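Local coordinates for 2',5'-phosphodiesterase 12 (Homo sapiens, PDB 4Z0V), which belongs to the endonuclease/exonuclease/phosphatase family, joining an N-terminal beta domain to a two-layered DNase I-like domain, and is modelled with a magnesium ion, at residues S373-P378 / D392-D397; Y337-N342 / L365-K370; A9-Q14 / S30-D35; E202-I207 / Q267-Q272. All coordinates share one frame; numbering follows the deposited sequence. Where two conformers were deposited one is given.

Interaction 1: residues S373-P378 / D392-D397; sequences SACGEP and DYIFID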
loop_
_atom_site.group_PDB
_atom_site.type_symbol
_atom_site.label_atom_id
_atom_site.label_comp_id
_atom_site.label_asym_id
_atom_site.label_seq_id
_atom_site.Cartn_x
_atom_site.Cartn_y
_atom_site.Cartn_z
ATOM N N SER A 373 9.052 5.733 -14.730
ATOM C CA SER A 373 8.302 6.130 -13.531
ATOM C C SER A 373 6.918 6.575 -14.028
ATOM O O SER A 373 6.788 7.607 -14.709
ATOM C CB SER A 373 9.027 7.256 -12.792
ATOM O OG SER A 373 8.183 7.685 -11.739
ATOM N N ALA A 374 5.886 5.773 -13.766
ATOM C CA ALA A 374 4.537 6.078 -14.263
ATOM C C ALA A 374 4.026 7.450 -13.813
ATOM O O ALA A 374 3.408 8.151 -14.615
ATOM C CB ALA A 374 3.557 4.980 -13.830
ATOM N N CYS A 375 4.283 7.856 -12.559
ATOM C CA CYS A 375 3.800 9.163 -12.100
ATOM C C CYS A 375 4.851 10.261 -12.248
ATOM O O CYS A 375 4.689 11.350 -11.690
ATOM C CB CYS A 375 3.287 9.069 -10.671
ATOM S SG CYS A 375 1.980 7.845 -10.478
ATOM N N GLY A 376 5.904 9.966 -13.005
ATOM C CA GLY A 376 6.960 10.905 -13.305
ATOM C C GLY A 376 7.820 11.222 -12.114
ATOM O O GLY A 376 8.187 10.332 -11.345
ATOM N N GLU A 377 8.142 12.505 -11.952
ATOM C CA GLU A 377 9.025 12.939 -10.881
ATOM C C GLU A 377 8.367 14.098 -10.149
ATOM O O GLU A 377 8.723 15.249 -10.378
ATOM C CB GLU A 377 10.417 13.305 -11.434
ATOM C CG GLU A 377 11.116 12.146 -12.139
ATOM C CD GLU A 377 12.306 12.495 -13.012
ATOM O OE1 GLU A 377 12.781 13.650 -12.947
ATOM O OE2 GLU A 377 12.793 11.594 -13.734
ATOM N N PRO A 378 7.362 13.817 -9.290
ATOM C CA PRO A 378 6.708 14.912 -8.547
ATOM C C PRO A 378 7.708 15.706 -7.711
ATOM O O PRO A 378 8.780 15.192 -7.369
ATOM C CB PRO A 378 5.722 14.178 -7.623
ATOM C CG PRO A 378 5.502 12.846 -8.250
ATOM C CD PRO A 378 6.803 12.494 -8.917
ATOM N N ASP A 392 9.032 7.844 -3.729
ATOM C CA ASP A 392 8.135 6.745 -4.154
ATOM C C ASP A 392 7.944 6.712 -5.636
ATOM O O ASP A 392 7.841 7.768 -6.274
ATOM C CB ASP A 392 6.752 6.916 -3.491
ATOM C CG ASP A 392 6.848 6.990 -1.980
ATOM O OD1 ASP A 392 6.917 5.920 -1.340
ATOM O OD2 ASP A 392 6.964 8.122 -1.441
ATOM N N TYR A 393 7.869 5.496 -6.205
ATOM C CA TYR A 393 7.669 5.366 -7.650
ATOM C C TYR A 393 6.804 4.182 -8.007
ATOM O O TYR A 393 6.763 3.197 -7.267
ATOM C CB TYR A 393 9.013 5.207 -8.377
ATOM C CG TYR A 393 10.019 6.303 -8.087
ATOM C CD1 TYR A 393 10.022 7.485 -8.822
ATOM C CD2 TYR A 393 10.959 6.160 -7.072
ATOM C CE1 TYR A 393 10.913 8.521 -8.523
ATOM C CE2 TYR A 393 11.844 7.190 -6.752
ATOM C CZ TYR A 393 11.831 8.360 -7.497
ATOM O OH TYR A 393 12.694 9.379 -7.169
ATOM N N ILE A 394 6.128 4.268 -9.158
ATOM C CA ILE A 394 5.448 3.128 -9.773
ATOM C C ILE A 394 6.241 2.906 -11.055
ATOM O O ILE A 394 6.069 3.685 -11.984
ATOM C CB ILE A 394 3.942 3.325 -10.023
ATOM C CG1 ILE A 394 3.172 3.484 -8.676
ATOM C CG2 ILE A 394 3.372 2.137 -10.850
ATOM C CD1 ILE A 394 1.725 4.082 -8.856
ATOM N N PHE A 395 7.150 1.948 -11.076
ATOM C CA PHE A 395 7.956 1.704 -12.279
ATOM C C PHE A 395 7.231 0.716 -13.163
ATOM O O PHE A 395 6.815 -0.358 -12.689
ATOM C CB PHE A 395 9.349 1.195 -11.930
ATOM C CG PHE A 395 10.248 2.221 -11.277
ATOM C CD1 PHE A 395 10.653 3.363 -11.971
ATOM C CD2 PHE A 395 10.744 2.015 -9.995
ATOM C CE1 PHE A 395 11.480 4.313 -11.361
ATOM C CE2 PHE A 395 11.609 2.949 -9.404
ATOM C CZ PHE A 395 11.983 4.081 -10.098
ATOM N N ILE A 396 7.068 1.073 -14.456
ATOM C CA ILE A 396 6.311 0.192 -15.359
ATOM C C ILE A 396 7.157 -0.297 -16.507
ATOM O O ILE A 396 7.998 0.426 -17.014
ATOM C CB ILE A 396 5.020 0.844 -15.887
ATOM C CG1 ILE A 396 5.320 2.089 -16.771
ATOM C CG2 ILE A 396 4.053 1.186 -14.726
ATOM C CD1 ILE A 396 4.178 2.570 -17.614
ATOM N N ASP A 397 6.918 -1.533 -16.902
ATOM C CA ASP A 397 7.579 -2.175 -18.036
ATOM C C ASP A 397 7.055 -1.566 -19.332
ATOM O O ASP A 397 5.924 -1.851 -19.738
ATOM C CB ASP A 397 7.253 -3.675 -17.987
ATOM C CG ASP A 397 7.951 -4.533 -19.008
ATOM O OD1 ASP A 397 8.603 -3.964 -19.927
ATOM O OD2 ASP A 397 7.866 -5.771 -18.888
HETATM O O HOH W 1 5.943 6.962 -10.368
HETATM O O HOH W 2 6.787 9.025 -8.706
#
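Ala374 makes the one direct hydrogen bond between 373-378 and 392-397: its backbone N reaches Ile394 O over 2.8 Å, with an angle of 167° at the hydrogen. Its methyl turns toward the strand and lies 3.9 Å from CG2 of Ile396, with the CG2 branch of Ile394 close beside. Cys375 widens this apolar patch, its SG resting 4.1 Å from CD1 of Ile394. Ser373 works on the opposite face of strand 392-397, paired with Phe395 in an antiparallel non-hydrogen-bonded pair. Its CA comes obliquely to CD1 of Phe395 at 4.0 Å, and its OG sits at the edge of the Tyr393 ring, in the ring plane, 3.5 Å from CD1.

What holds that hydroxyl is a type I turn from Ser373 to Gly376. With OG anti to the backbone N (chi1 174°), Ser373 donates along a lone pair of Gly376 O at 2.7 Å, while Gly376 N bonds back to Ser373 O. Where the chains diverge, water takes over: one molecule donates to Ser373 OG and accepts from the backbone N atoms of Cys375 and Ile394, and a second spans Gly376 O and Asp392 O.

Farther out, Tyr393 OH is bonded to Ser330 O. Strand 322-327 pairs with strand 392-397 through Gly326 and Phe324, and Tyr337 of helix 335-342 covers Ser373 and Phe395. On the Ala374 and Ile394 face, strand 433-439 of the other sheet packs with Cys435, Leu433 and Leu437, placing the contact in the sandwich interior.

Interaction 2: residues Y337-N342 / L365-K370; sequences YHFVIN and LTHFFK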
loop_
_atom_site.group_PDB
_atom_site.type_symbol
_atom_site.label_atom_id
_atom_site.label_comp_id
_atom_site.label_asym_id
_atom_site.label_seq_id
_atom_site.Cartn_x
_atom_site.Cartn_y
_atom_site.Cartn_z
ATOM N N TYR A 337 18.158 5.866 -8.969
ATOM C CA TYR A 337 17.163 6.250 -9.966
ATOM C C TYR A 337 17.748 6.178 -11.397
ATOM O O TYR A 337 17.068 5.715 -12.315
ATOM C CB TYR A 337 16.615 7.642 -9.675
ATOM C CG TYR A 337 15.455 7.998 -10.573
ATOM C CD1 TYR A 337 14.162 7.546 -10.293
ATOM C CD2 TYR A 337 15.640 8.789 -11.703
ATOM C CE1 TYR A 337 13.087 7.876 -11.123
ATOM C CE2 TYR A 337 14.570 9.144 -12.522
ATOM C CZ TYR A 337 13.299 8.677 -12.234
ATOM O OH TYR A 337 12.255 9.013 -13.058
ATOM N N HIS A 338 18.966 6.703 -11.596
ATOM C CA HIS A 338 19.632 6.665 -12.914
ATOM C C HIS A 338 19.752 5.192 -13.422
ATOM O O HIS A 338 19.455 4.884 -14.588
ATOM C CB HIS A 338 21.023 7.309 -12.774
ATOM C CG HIS A 338 21.846 7.242 -14.021
ATOM N ND1 HIS A 338 21.865 8.286 -14.930
ATOM C CD2 HIS A 338 22.624 6.237 -14.488
ATOM C CE1 HIS A 338 22.671 7.891 -15.908
ATOM N NE2 HIS A 338 23.140 6.658 -15.690
ATOM N N PHE A 339 20.170 4.305 -12.544
ATOM C CA PHE A 339 20.337 2.884 -12.837
ATOM C C PHE A 339 19.000 2.281 -13.326
ATOM O O PHE A 339 18.963 1.640 -14.367
ATOM C CB PHE A 339 20.872 2.146 -11.597
ATOM C CG PHE A 339 20.934 0.631 -11.721
ATOM C CD1 PHE A 339 21.653 0.026 -12.749
ATOM C CD2 PHE A 339 20.262 -0.185 -10.815
ATOM C CE1 PHE A 339 21.719 -1.370 -12.851
ATOM C CE2 PHE A 339 20.322 -1.578 -10.922
ATOM C CZ PHE A 339 21.044 -2.164 -11.946
ATOM N N VAL A 340 17.880 2.595 -12.639
ATOM C CA VAL A 340 16.572 2.044 -13.012
ATOM C C VAL A 340 16.180 2.498 -14.418
ATOM O O VAL A 340 15.838 1.666 -15.259
ATOM C CB VAL A 340 15.464 2.407 -11.977
ATOM C CG1 VAL A 340 14.082 1.945 -12.459
ATOM C CG2 VAL A 340 15.774 1.819 -10.602
ATOM N N ILE A 341 16.233 3.810 -14.660
ATOM C CA ILE A 341 15.763 4.451 -15.894
ATOM C C ILE A 341 16.695 4.221 -17.107
ATOM O O ILE A 341 16.202 4.123 -18.230
ATOM C CB ILE A 341 15.588 5.982 -15.588
ATOM C CG1 ILE A 341 14.478 6.198 -14.511
ATOM C CG2 ILE A 341 15.279 6.818 -16.839
ATOM C CD1 ILE A 341 13.154 5.561 -14.773
ATOM N N ASN A 342 18.000 4.184 -16.885
ATOM C CA ASN A 342 18.974 4.105 -17.994
ATOM C C ASN A 342 19.500 2.719 -18.251
ATOM O O ASN A 342 20.042 2.471 -19.330
ATOM C CB ASN A 342 20.135 5.059 -17.727
ATOM C CG ASN A 342 19.668 6.484 -17.571
ATOM O OD1 ASN A 342 19.916 7.113 -16.548
ATOM N ND2 ASN A 342 18.873 6.988 -18.525
ATOM N N LEU A 365 27.095 -1.540 -12.988
ATOM C CA LEU A 365 25.899 -2.405 -12.984
ATOM C C LEU A 365 25.110 -2.182 -14.239
ATOM O O LEU A 365 25.043 -1.054 -14.705
ATOM C CB LEU A 365 24.975 -2.142 -11.775
ATOM C CG LEU A 365 25.538 -2.270 -10.349
ATOM C CD1 LEU A 365 24.478 -1.865 -9.347
ATOM C CD2 LEU A 365 26.032 -3.674 -10.055
ATOM N N THR A 366 24.479 -3.246 -14.761
ATOM C CA THR A 366 23.649 -3.172 -15.961
ATOM C C THR A 366 22.396 -4.008 -15.820
ATOM O O THR A 366 22.424 -5.056 -15.187
ATOM C CB THR A 366 24.407 -3.657 -17.204
ATOM O OG1 THR A 366 24.927 -4.957 -16.958
ATOM C CG2 THR A 366 25.492 -2.720 -17.623
ATOM N N HIS A 367 21.308 -3.560 -16.437
ATOM C CA HIS A 367 20.068 -4.348 -16.450
ATOM C C HIS A 367 19.395 -4.076 -17.778
ATOM O O HIS A 367 19.642 -3.016 -18.391
ATOM C CB HIS A 367 19.148 -4.095 -15.227
ATOM C CG HIS A 367 18.389 -2.809 -15.285
ATOM N ND1 HIS A 367 17.199 -2.711 -15.978
ATOM C CD2 HIS A 367 18.676 -1.608 -14.733
ATOM C CE1 HIS A 367 16.804 -1.454 -15.846
ATOM N NE2 HIS A 367 17.663 -0.749 -15.105
ATOM N N PHE A 368 18.499 -4.975 -18.207
ATOM C CA PHE A 368 17.857 -4.800 -19.509
ATOM C C PHE A 368 16.373 -4.509 -19.428
ATOM O O PHE A 368 15.690 -4.616 -20.450
ATOM C CB PHE A 368 18.121 -6.020 -20.424
ATOM C CG PHE A 368 19.592 -6.345 -20.504
ATOM C CD1 PHE A 368 20.486 -5.459 -21.096
ATOM C CD2 PHE A 368 20.095 -7.506 -19.928
ATOM C CE1 PHE A 368 21.852 -5.743 -21.144
ATOM C CE2 PHE A 368 21.462 -7.790 -19.976
ATOM C CZ PHE A 368 22.333 -6.901 -20.574
ATOM N N PHE A 369 15.860 -4.090 -18.244
ATOM C CA PHE A 369 14.456 -3.703 -18.176
ATOM C C PHE A 369 14.277 -2.317 -18.765
ATOM O O PHE A 369 15.164 -1.480 -18.603
ATOM C CB PHE A 369 14.000 -3.652 -16.704
ATOM C CG PHE A 369 13.794 -5.004 -16.073
ATOM C CD1 PHE A 369 12.621 -5.719 -16.291
ATOM C CD2 PHE A 369 14.773 -5.564 -15.263
ATOM C CE1 PHE A 369 12.409 -6.955 -15.661
ATOM C CE2 PHE A 369 14.557 -6.786 -14.624
ATOM C CZ PHE A 369 13.375 -7.469 -14.829
ATOM N N LYS A 370 13.127 -2.044 -19.383
ATOM C CA LYS A 370 12.825 -0.684 -19.861
ATOM C C LYS A 370 11.722 -0.184 -18.959
ATOM O O LYS A 370 10.559 -0.565 -19.136
ATOM C CB LYS A 370 12.445 -0.661 -21.348
ATOM C CG LYS A 370 13.481 -1.338 -22.247
ATOM C CD LYS A 370 14.898 -0.746 -22.107
ATOM C CE LYS A 370 15.947 -1.697 -22.651
ATOM N NZ LYS A 370 17.318 -1.235 -22.313
HETATM O O HOH W 3 15.013 1.191 -17.794
#
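Phe339 is the first residue of 337-342, in helix 335-342, to meet segment 365-370, and its ring is clamped between Leu365 and His367. CG lies anti to the backbone N (chi1 173°), which swings the ring off the helix toward 365-370. Leu365 covers one face with CD1, and its CB comes to 3.5 Å from CE1 of Phe339. Over the opposite face stands the imidazole of His367, edge first: CD2 is 3.6 Å from Phe339 CE1, in a T-shaped stack whose planes meet at 86°. The backbone N of Thr366 lies at the rim of the same ring.

The carbonyl of Phe339 accepts a hydrogen bond from His367 NE2 at 2.8 Å, bent to 133° at the hydrogen but close to the imidazole plane. One residue on, Val340 O takes a second, weak share of that N-H, 3.0 Å from His367 NE2. A water lies within bonding distance of both Val340 O (2.7 Å) and Phe369 O, though it has too few protons to serve every acceptor around it. On the far side of the imidazole, ND1 accepts the backbone N of Phe369 at 3.0 Å, fixing the ring's rotation. Met302 and Leu306 of helix 295-316 pack against Phe339 and His367.

With ND1 an acceptor and NE2 a donor, His367 is consistent with a neutral imidazole protonated on NE2, setting its edge against the Phe339 ring and its N-H against the helix carbonyls.

Interaction 3: residues A9-Q14 / S30-D35; sequences AFTELQ and SLEFGD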
loop_
_atom_site.group_PDB
_atom_site.type_symbol
_atom_site.label_atom_id
_atom_site.label_comp_id
_atom_site.label_asym_id
_atom_site.label_seq_id
_atom_site.Cartn_x
_atom_site.Cartn_y
_atom_site.Cartn_z
ATOM N N ALA A 9 -20.752 -19.827 8.885
ATOM C CA ALA A 9 -20.547 -19.188 10.185
ATOM C C ALA A 9 -19.472 -18.121 10.107
ATOM O O ALA A 9 -18.483 -18.302 9.406
ATOM C CB ALA A 9 -20.175 -20.230 11.241
ATOM N N PHE A 10 -19.699 -16.983 10.781
ATOM C CA PHE A 10 -18.733 -15.888 10.874
ATOM C C PHE A 10 -17.787 -16.230 12.024
ATOM O O PHE A 10 -18.241 -16.285 13.164
ATOM C CB PHE A 10 -19.423 -14.503 11.091
ATOM C CG PHE A 10 -20.192 -13.926 9.924
ATOM C CD1 PHE A 10 -19.527 -13.441 8.803
ATOM C CD2 PHE A 10 -21.576 -13.818 9.968
ATOM C CE1 PHE A 10 -20.240 -12.925 7.714
ATOM C CE2 PHE A 10 -22.287 -13.292 8.884
ATOM C CZ PHE A 10 -21.617 -12.853 7.762
ATOM N N THR A 11 -16.502 -16.540 11.722
ATOM C CA THR A 11 -15.472 -16.858 12.726
ATOM C C THR A 11 -15.014 -15.577 13.420
ATOM O O THR A 11 -14.608 -15.602 14.586
ATOM C CB THR A 11 -14.290 -17.590 12.101
ATOM O OG1 THR A 11 -13.729 -16.787 11.060
ATOM C CG2 THR A 11 -14.669 -18.953 11.571
ATOM N N GLU A 12 -15.061 -14.457 12.686
ATOM C CA GLU A 12 -14.711 -13.141 13.206
ATOM C C GLU A 12 -15.766 -12.189 12.702
ATOM O O GLU A 12 -16.182 -12.300 11.551
ATOM C CB GLU A 12 -13.288 -12.697 12.781
ATOM C CG GLU A 12 -12.170 -13.600 13.278
ATOM C CD GLU A 12 -10.758 -13.182 12.925
ATOM O OE1 GLU A 12 -10.401 -13.212 11.724
ATOM O OE2 GLU A 12 -9.994 -12.861 13.863
ATOM N N LEU A 13 -16.289 -11.371 13.594
ATOM C CA LEU A 13 -17.294 -10.349 13.309
ATOM C C LEU A 13 -16.924 -9.219 14.215
ATOM O O LEU A 13 -16.992 -9.389 15.446
ATOM C CB LEU A 13 -18.727 -10.881 13.519
ATOM C CG LEU A 13 -19.825 -9.974 12.997
ATOM C CD1 LEU A 13 -19.789 -9.894 11.495
ATOM C CD2 LEU A 13 -21.173 -10.459 13.437
ATOM N N GLN A 14 -16.449 -8.083 13.610
ATOM C CA GLN A 14 -15.952 -6.915 14.341
ATOM C C GLN A 14 -16.262 -5.607 13.621
ATOM O O GLN A 14 -16.206 -5.535 12.396
ATOM C CB GLN A 14 -14.425 -7.001 14.551
ATOM C CG GLN A 14 -13.944 -8.127 15.463
ATOM C CD GLN A 14 -12.483 -8.033 15.832
ATOM O OE1 GLN A 14 -11.919 -6.945 16.023
ATOM N NE2 GLN A 14 -11.857 -9.182 16.019
ATOM N N SER A 30 -14.901 -12.739 9.023
ATOM C CA SER A 30 -14.132 -13.866 8.514
ATOM C C SER A 30 -15.155 -14.972 8.410
ATOM O O SER A 30 -15.834 -15.282 9.393
ATOM C CB SER A 30 -12.945 -14.179 9.414
ATOM O OG SER A 30 -12.138 -13.027 9.615
ATOM N N LEU A 31 -15.416 -15.410 7.195
ATOM C CA LEU A 31 -16.483 -16.364 6.951
ATOM C C LEU A 31 -15.968 -17.783 6.661
ATOM O O LEU A 31 -15.112 -17.964 5.793
ATOM C CB LEU A 31 -17.310 -15.815 5.764
ATOM C CG LEU A 31 -18.761 -16.265 5.572
ATOM C CD1 LEU A 31 -19.502 -16.372 6.872
ATOM C CD2 LEU A 31 -19.495 -15.305 4.658
ATOM N N GLU A 32 -16.481 -18.779 7.413
ATOM C CA GLU A 32 -16.190 -20.204 7.210
ATOM C C GLU A 32 -17.432 -20.883 6.593
ATOM O O GLU A 32 -18.562 -20.525 6.945
ATOM C CB GLU A 32 -15.738 -20.917 8.507
ATOM C CG GLU A 32 -16.814 -21.158 9.561
ATOM C CD GLU A 32 -16.468 -22.094 10.708
ATOM O OE1 GLU A 32 -15.269 -22.220 11.046
ATOM O OE2 GLU A 32 -17.407 -22.686 11.289
ATOM N N PHE A 33 -17.223 -21.847 5.666
ATOM C CA PHE A 33 -18.283 -22.593 4.962
ATOM C C PHE A 33 -19.296 -21.645 4.248
ATOM O O PHE A 33 -20.478 -21.965 4.182
ATOM C CB PHE A 33 -19.053 -23.524 5.930
ATOM C CG PHE A 33 -18.318 -24.674 6.576
ATOM C CD1 PHE A 33 -18.352 -25.945 6.014
ATOM C CD2 PHE A 33 -17.688 -24.515 7.806
ATOM C CE1 PHE A 33 -17.717 -27.026 6.642
ATOM C CE2 PHE A 33 -17.051 -25.594 8.432
ATOM C CZ PHE A 33 -17.072 -26.845 7.846
ATOM N N GLY A 34 -18.839 -20.487 3.768
ATOM C CA GLY A 34 -19.717 -19.509 3.131
ATOM C C GLY A 34 -19.035 -18.389 2.369
ATOM O O GLY A 34 -17.802 -18.336 2.315
ATOM N N ASP A 35 -19.847 -17.481 1.770
ATOM C CA ASP A 35 -19.393 -16.348 0.948
ATOM C C ASP A 35 -20.173 -15.030 1.238
ATOM O O ASP A 35 -21.399 -15.082 1.375
ATOM C CB ASP A 35 -19.550 -16.701 -0.539
#
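Ala9 and Glu32 face each other as an antiparallel hydrogen-bonded pair, with Ala9 N to Glu32 O at 3.0 Å and Glu32 N to Ala9 O at 2.9 Å. Beyond Phe10 the backbone pattern changes, because Ser30 O is shared. Thr11 N reaches it at 2.7 Å, Glu12 N only weakly at 3.5 Å. The Thr11 hydroxyl adds another weak bond, its OG1 set between the backbone N and the carbonyl carbon (chi1 58°), which turns it back to Ser30 O. Ser30 N answers to Glu12 O at 2.9 Å.

Among the polar side chains, Ser30 OG donates to Glu12 OE1 at 2.7 Å, meeting the carboxylate on its anti side and 19° out of its plane. The other oxygen, OE2, makes a long, weak ion pair with Lys28.

Apolar contact is confined to the Phe10 and Leu31 face. Leu31 sets CD1 over the Phe10 ring in a CH-pi contact, 3.9 Å from the centroid, and both residues touch Pro83. On the other face, Thr11 crosses the Glu32 side chain at a slant, in van der Waals contact, with CG2 3.4 Å from Glu32 OE1.

Thr11 and Glu12 together opposite Ser30 form a classic beta bulge, at the point where the chain turns a corner, in the paired strands 9-14 and 28-32 of the N-terminal domain, assigned to the E-set clan by sequence.

Interaction 4: residues E202-I207 / Q267-Q272; sequences EGVFRI and QVSVLQ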
loop_
_atom_site.group_PDB
_atom_site.type_symbol
_atom_site.label_atom_id
_atom_site.label_comp_id
_atom_site.label_asym_id
_atom_site.label_seq_id
_atom_site.Cartn_x
_atom_site.Cartn_y
_atom_site.Cartn_z
ATOM N N GLU A 202 -8.267 -8.606 -2.809
ATOM C CA GLU A 202 -7.675 -9.607 -1.918
ATOM C C GLU A 202 -6.219 -9.239 -1.727
ATOM O O GLU A 202 -5.621 -8.651 -2.626
ATOM C CB GLU A 202 -7.824 -10.989 -2.555
ATOM C CG GLU A 202 -7.460 -12.173 -1.708
ATOM C CD GLU A 202 -8.045 -13.449 -2.296
ATOM O OE1 GLU A 202 -7.384 -14.054 -3.170
ATOM O OE2 GLU A 202 -9.205 -13.784 -1.961
ATOM N N GLY A 203 -5.662 -9.538 -0.571
ATOM C CA GLY A 203 -4.289 -9.117 -0.323
ATOM C C GLY A 203 -3.359 -10.156 0.261
ATOM O O GLY A 203 -3.802 -11.181 0.808
ATOM N N VAL A 204 -2.051 -9.868 0.143
ATOM C CA VAL A 204 -0.967 -10.691 0.695
ATOM C C VAL A 204 -0.022 -9.760 1.479
ATOM O O VAL A 204 0.136 -8.567 1.157
ATOM C CB VAL A 204 -0.243 -11.533 -0.385
ATOM C CG1 VAL A 204 -1.180 -12.612 -0.948
ATOM C CG2 VAL A 204 0.321 -10.665 -1.505
ATOM N N PHE A 205 0.555 -10.298 2.552
ATOM C CA PHE A 205 1.369 -9.506 3.481
ATOM C C PHE A 205 2.731 -10.144 3.685
ATOM O O PHE A 205 2.817 -11.360 3.865
ATOM C CB PHE A 205 0.604 -9.398 4.819
ATOM C CG PHE A 205 1.251 -8.595 5.924
ATOM C CD1 PHE A 205 1.558 -7.245 5.743
ATOM C CD2 PHE A 205 1.458 -9.156 7.179
ATOM C CE1 PHE A 205 2.143 -6.493 6.778
ATOM C CE2 PHE A 205 2.030 -8.404 8.218
ATOM C CZ PHE A 205 2.363 -7.071 8.012
ATOM N N ARG A 206 3.780 -9.317 3.691
ATOM C CA ARG A 206 5.152 -9.759 3.965
ATOM C C ARG A 206 5.716 -8.859 5.061
ATOM O O ARG A 206 6.079 -7.719 4.788
ATOM C CB ARG A 206 6.003 -9.735 2.683
ATOM C CG ARG A 206 7.528 -9.972 2.879
ATOM C CD ARG A 206 7.837 -11.319 3.526
ATOM N NE ARG A 206 7.239 -12.413 2.759
ATOM C CZ ARG A 206 7.255 -13.692 3.109
ATOM N NH1 ARG A 206 7.835 -14.073 4.245
ATOM N NH2 ARG A 206 6.680 -14.603 2.334
ATOM N N ILE A 207 5.743 -9.356 6.302
ATOM C CA ILE A 207 6.211 -8.531 7.408
ATOM C C ILE A 207 7.747 -8.569 7.500
ATOM O O ILE A 207 8.357 -9.526 7.031
ATOM C CB ILE A 207 5.538 -8.951 8.753
ATOM C CG1 ILE A 207 5.578 -7.785 9.776
ATOM C CG2 ILE A 207 6.127 -10.267 9.328
ATOM C CD1 ILE A 207 4.744 -7.946 10.939
ATOM N N GLN A 267 8.598 -7.909 -2.080
ATOM C CA GLN A 267 7.402 -8.734 -2.235
ATOM C C GLN A 267 7.151 -8.886 -3.728
ATOM O O GLN A 267 7.215 -7.900 -4.480
ATOM C CB GLN A 267 6.251 -8.036 -1.512
ATOM C CG GLN A 267 4.881 -8.685 -1.659
ATOM C CD GLN A 267 3.882 -7.939 -0.793
ATOM O OE1 GLN A 267 3.663 -6.723 -0.955
ATOM N NE2 GLN A 267 3.314 -8.645 0.178
ATOM N N VAL A 268 6.930 -10.113 -4.184
ATOM C CA VAL A 268 6.702 -10.343 -5.596
ATOM C C VAL A 268 5.493 -11.250 -5.716
ATOM O O VAL A 268 5.479 -12.346 -5.132
ATOM C CB VAL A 268 7.923 -10.920 -6.352
ATOM C CG1 VAL A 268 7.575 -11.190 -7.815
ATOM C CG2 VAL A 268 9.156 -10.004 -6.263
ATOM N N SER A 269 4.535 -10.819 -6.522
ATOM C CA SER A 269 3.307 -11.589 -6.760
ATOM C C SER A 269 3.036 -11.664 -8.252
ATOM O O SER A 269 3.008 -10.624 -8.917
ATOM C CB SER A 269 2.134 -10.915 -6.052
ATOM O OG SER A 269 2.459 -10.571 -4.711
ATOM N N VAL A 270 2.790 -12.865 -8.775
ATOM C CA VAL A 270 2.467 -12.996 -10.194
ATOM C C VAL A 270 0.960 -13.153 -10.297
ATOM O O VAL A 270 0.407 -14.070 -9.702
ATOM C CB VAL A 270 3.231 -14.161 -10.855
ATOM C CG1 VAL A 270 2.722 -14.401 -12.282
ATOM C CG2 VAL A 270 4.742 -13.880 -10.858
ATOM N N LEU A 271 0.309 -12.261 -11.069
ATOM C CA LEU A 271 -1.140 -12.244 -11.230
ATOM C C LEU A 271 -1.544 -12.681 -12.605
ATOM O O LEU A 271 -0.826 -12.444 -13.585
ATOM C CB LEU A 271 -1.697 -10.812 -10.994
ATOM C CG LEU A 271 -1.304 -10.100 -9.693
ATOM C CD1 LEU A 271 -1.884 -8.711 -9.661
ATOM C CD2 LEU A 271 -1.767 -10.902 -8.453
ATOM N N GLN A 272 -2.718 -13.282 -12.693
ATOM C CA GLN A 272 -3.254 -13.663 -13.987
ATOM C C GLN A 272 -4.519 -12.880 -14.254
ATOM O O GLN A 272 -5.388 -12.785 -13.379
ATOM C CB GLN A 272 -3.531 -15.175 -14.012
ATOM C CG GLN A 272 -4.498 -15.617 -15.084
ATOM C CD GLN A 272 -3.849 -15.668 -16.423
ATOM O OE1 GLN A 272 -2.898 -16.418 -16.635
ATOM N NE2 GLN A 272 -4.416 -14.934 -17.378
#
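Gln267 carries most of this contact, reaching out from strand 267-272 to the backbone of 202-207. Its chain is fully extended, CG anti to the backbone N (chi1 175°), carrying the amide across the gap between two strands whose segment axes approach to 8.5 Å. NE2 makes a weak hydrogen bond to Val204 O at 3.3 Å, bent to 130°, and another weak one to Leu213 O. At the other end of the amide, OE1 accepts from Thr215 OG1 and Asn285 ND2, which settles which way round the amide lies.

Val204 points toward the other strand and lays CG2 between two polar groups, 4.0 Å from Gln267 NE2 and 3.9 Å from Ser269 OG. Arg206 comes alongside with its CB, 3.8 Å from Gln267 NE2; farther along, its chain bends away and NE forms a salt bridge with Asp229, whose other oxygen accepts the backbone N of Val268.

No backbone-to-backbone hydrogen bond joins the segments, which run roughly antiparallel at 156°. Strand 201-207 is an outer strand of the six-stranded sheet, bonded to 211-218, whereas 265-273 lies between 222-231 and 280-287 in the second sheet. The contact therefore bridges the two layers of the sandwich.

In the fold
Interactions 1 and 2 are neighbours, their centres about 14 Å apart, and they touch directly: Phe395 CE1 packs 3.7 Å from Val340 CG1, and Glu377 OE2 lies 2.7 Å from Tyr337 OH in a probable, weak hydrogen bond. Helix 335-342 thus packs against strand 387-397 through Tyr337, Val340 and Ile341 and against 365-370 through Phe339. Interaction 4 is about 20 Å from interaction 1, centre to centre, and reaches the same seven-stranded sheet through strand 265-273. These three belong to the endonuclease/exonuclease/phosphatase family region. Interaction 3 stands apart in the N-terminal domain, about 23 Å from interaction 4 and 46 Å from interaction 2 between centres, on the opposite side of the chain's centre from interactions 1 and 2.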